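Local coordinates for C-1-tetrahydrofolate synthase, cytoplasmic, putative (Trypanosoma brucei, PDB 4CJX), which probably oxidises methylenetetrahydrofolate with NADP+ and hydrolyses the methenyl product, working as a homodimer in folate-dependent one-carbon metabolism, at residues Val188-Gly193 with Pro240-Gly245. Numbering follows the deposited sequence.
Sequences VVLGRG and PGLVRG
Leu190, the last residue of strand 186-190, pushes one methyl, CD2, against two aliphatic branches offered by the loop 240-245. Leu190 CD2 meets Leu242 CD2 at 3.8 Å. The same Leu190 CD2 lies 3.9 Å from Val243 CG2, so on the Leu190 side one methyl makes both close contacts. The backbones stay well apart, with Leu190 CA 9.1 Å from Val243 CA, and the gap is spanned by the side chains, which run obliquely to one another. Leu190 CG, anti to its own carbonyl carbon (chi1 -57°), leans off the side of the strand towards 240-245. Leu242 differs: its CG is anti to the backbone N (chi1 171°), which brings CD2 to the methyl of Leu190. In Val243 the touching branch, CG2, is the one anti to the carbonyl carbon, whereas CG1 points elsewhere. Behind this pair Arg244 folds back over the loop: its NH1 donates to Leu242 O at 2.9 Å, linking it to the carbonyl two residues earlier. The oxygen lies close to the guanidinium plane, but NH1 approaches it from out of the carbonyl plane. The three apolar residues are buried; Ile223 of helix 220-228 also packs on Leu190, and Ser235 at the end of strand 232-235 touches both Leu190 and Val243. Leu242 reaches close to Ser216, an NADP+-binding residue, while Arg192 belongs to the same site. The contact is apolar packing at the C-terminal ends of the parallel strands in the Rossmann-type NAD(P)-binding domain, where loops after the strands border the dinucleotide site.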
ATOM      1  N   VAL B 188      -8.931  -4.478 -12.722  1.00 12.56           N
ATOM      2  CA  VAL B 188      -8.017  -5.545 -12.318  1.00 12.01           C
ATOM      3  C   VAL B 188      -6.581  -5.149 -12.621  1.00 11.65           C
ATOM      4  O   VAL B 188      -6.262  -4.673 -13.720  1.00 11.36           O
ATOM      5  CB  VAL B 188      -8.294  -6.938 -12.939  1.00 11.84           C
ATOM      6  CG1 VAL B 188      -8.248  -6.922 -14.446  1.00 11.54           C
ATOM      7  CG2 VAL B 188      -7.266  -7.947 -12.453  1.00 11.87           C
ATOM      8  N   VAL B 189      -5.740  -5.335 -11.617  1.00 11.71           N
ATOM      9  CA  VAL B 189      -4.315  -5.156 -11.725  1.00 11.87           C
ATOM     10  C   VAL B 189      -3.732  -6.565 -11.568  1.00 11.99           C
ATOM     11  O   VAL B 189      -3.991  -7.225 -10.563  1.00 12.27           O
ATOM     12  CB  VAL B 189      -3.778  -4.254 -10.591  1.00 12.36           C
ATOM     13  CG1 VAL B 189      -2.278  -4.085 -10.697  1.00 12.90           C
ATOM     14  CG2 VAL B 189      -4.413  -2.886 -10.665  1.00 12.59           C
ATOM     15  N   LEU B 190      -2.976  -7.022 -12.564  1.00 11.66           N
ATOM     16  CA  LEU B 190      -2.255  -8.283 -12.481  1.00 12.10           C
ATOM     17  C   LEU B 190      -0.786  -7.973 -12.127  1.00 12.47           C
ATOM     18  O   LEU B 190      -0.097  -7.198 -12.841  1.00 12.15           O
ATOM     19  CB  LEU B 190      -2.343  -9.043 -13.800  1.00 12.01           C
ATOM     20  CG  LEU B 190      -3.768  -9.363 -14.308  1.00 11.97           C
ATOM     21  CD1 LEU B 190      -4.281  -8.248 -15.207  1.00 11.61           C
ATOM     22  CD2 LEU B 190      -3.872 -10.731 -15.011  1.00 12.34           C
ATOM     23  N   GLY B 191      -0.317  -8.565 -11.037  1.00 13.25           N
ATOM     24  CA  GLY B 191       1.041  -8.329 -10.545  1.00 14.16           C
ATOM     25  C   GLY B 191       1.069  -7.279  -9.457  1.00 15.07           C
ATOM     26  O   GLY B 191       0.193  -6.428  -9.372  1.00 14.62           O
ATOM     27  N   ARG B 192       2.073  -7.353  -8.599  1.00 16.98           N
ATOM     28  CA  ARG B 192       2.153  -6.477  -7.447  1.00 18.36           C
ATOM     29  C   ARG B 192       3.597  -6.012  -7.229  1.00 19.22           C
ATOM     30  O   ARG B 192       4.055  -5.927  -6.098  1.00 19.78           O
ATOM     31  CB  ARG B 192       1.604  -7.215  -6.221  1.00 19.42           C
ATOM     32  CG  ARG B 192       1.229  -6.329  -5.058  1.00 20.76           C
ATOM     33  CD  ARG B 192       0.204  -7.012  -4.175  1.00 21.35           C
ATOM     34  NE  ARG B 192       0.012  -6.292  -2.940  1.00 22.15           N
ATOM     35  CZ  ARG B 192       0.682  -6.492  -1.804  1.00 22.69           C
ATOM     36  NH1 ARG B 192       1.633  -7.404  -1.705  1.00 22.31           N
ATOM     37  NH2 ARG B 192       0.383  -5.748  -0.738  1.00 23.90           N
ATOM     38  N   GLY B 193       4.273  -5.643  -8.313  1.00 18.83           N
ATOM     39  CA  GLY B 193       5.644  -5.141  -8.241  1.00 19.52           C
ATOM     40  C   GLY B 193       5.770  -3.760  -7.590  1.00 20.30           C
ATOM     41  O   GLY B 193       4.931  -2.881  -7.803  1.00 18.60           O
ATOM     42  N   PRO B 240       4.245 -13.422 -20.680  1.00 19.80           N
ATOM     43  CA  PRO B 240       3.672 -13.220 -22.012  1.00 19.18           C
ATOM     44  C   PRO B 240       2.454 -14.082 -22.288  1.00 19.02           C
ATOM     45  O   PRO B 240       2.432 -15.272 -21.974  1.00 19.42           O
ATOM     46  CB  PRO B 240       4.823 -13.608 -22.949  1.00 20.39           C
ATOM     47  CG  PRO B 240       6.052 -13.578 -22.106  1.00 20.86           C
ATOM     48  CD  PRO B 240       5.597 -14.008 -20.748  1.00 20.58           C
ATOM     49  N   GLY B 241       1.440 -13.477 -22.886  1.00 18.91           N
ATOM     50  CA  GLY B 241       0.221 -14.201 -23.215  1.00 19.18           C
ATOM     51  C   GLY B 241      -0.627 -14.581 -22.023  1.00 19.22           C
ATOM     52  O   GLY B 241      -1.491 -15.445 -22.128  1.00 20.59           O
ATOM     53  N   LEU B 242      -0.398 -13.938 -20.881  1.00 18.24           N
ATOM     54  CA  LEU B 242      -1.155 -14.264 -19.695  1.00 17.94           C
ATOM     55  C   LEU B 242      -2.620 -13.866 -19.870  1.00 17.13           C
ATOM     56  O   LEU B 242      -3.501 -14.647 -19.552  1.00 17.40           O
ATOM     57  CB  LEU B 242      -0.589 -13.547 -18.463  1.00 17.48           C
ATOM     58  CG  LEU B 242      -1.429 -13.653 -17.183  1.00 17.70           C
ATOM     59  CD1 LEU B 242      -1.449 -15.101 -16.738  1.00 18.76           C
ATOM     60  CD2 LEU B 242      -0.838 -12.785 -16.073  1.00 17.73           C
ATOM     61  N   VAL B 243      -2.857 -12.646 -20.334  1.00 15.90           N
ATOM     62  CA  VAL B 243      -4.212 -12.142 -20.519  1.00 16.31           C
ATOM     63  C   VAL B 243      -4.719 -12.490 -21.913  1.00 16.80           C
ATOM     64  O   VAL B 243      -4.384 -11.820 -22.900  1.00 16.45           O
ATOM     65  CB  VAL B 243      -4.316 -10.620 -20.270  1.00 15.60           C
ATOM     66  CG1 VAL B 243      -5.750 -10.122 -20.456  1.00 15.47           C
ATOM     67  CG2 VAL B 243      -3.797 -10.294 -18.872  1.00 15.69           C
ATOM     68  N   ARG B 244      -5.538 -13.539 -21.962  1.00 17.97           N
ATOM     69  CA  ARG B 244      -6.226 -13.956 -23.185  1.00 18.82           C
ATOM     70  C   ARG B 244      -7.157 -12.886 -23.706  1.00 17.26           C
ATOM     71  O   ARG B 244      -7.894 -12.283 -22.957  1.00 15.86           O
ATOM     72  CB  ARG B 244      -7.027 -15.218 -22.933  1.00 21.15           C
ATOM     73  CG  ARG B 244      -6.247 -16.513 -23.079  1.00 24.75           C
ATOM     74  CD  ARG B 244      -5.177 -16.649 -22.028  1.00 26.97           C
ATOM     75  NE  ARG B 244      -4.840 -18.041 -21.717  1.00 31.72           N
ATOM     76  CZ  ARG B 244      -3.985 -18.404 -20.747  1.00 33.83           C
ATOM     77  NH1 ARG B 244      -3.373 -17.481 -19.970  1.00 31.29           N
ATOM     78  NH2 ARG B 244      -3.739 -19.700 -20.545  1.00 35.14           N
ATOM     79  N   GLY B 245      -7.131 -12.662 -25.010  1.00 17.04           N
ATOM     80  CA  GLY B 245      -7.992 -11.681 -25.624  1.00 17.16           C
ATOM     81  C   GLY B 245      -9.477 -11.867 -25.405  1.00 17.89           C
ATOM     82  O   GLY B 245     -10.227 -10.878 -25.289  1.00 17.05           O
TER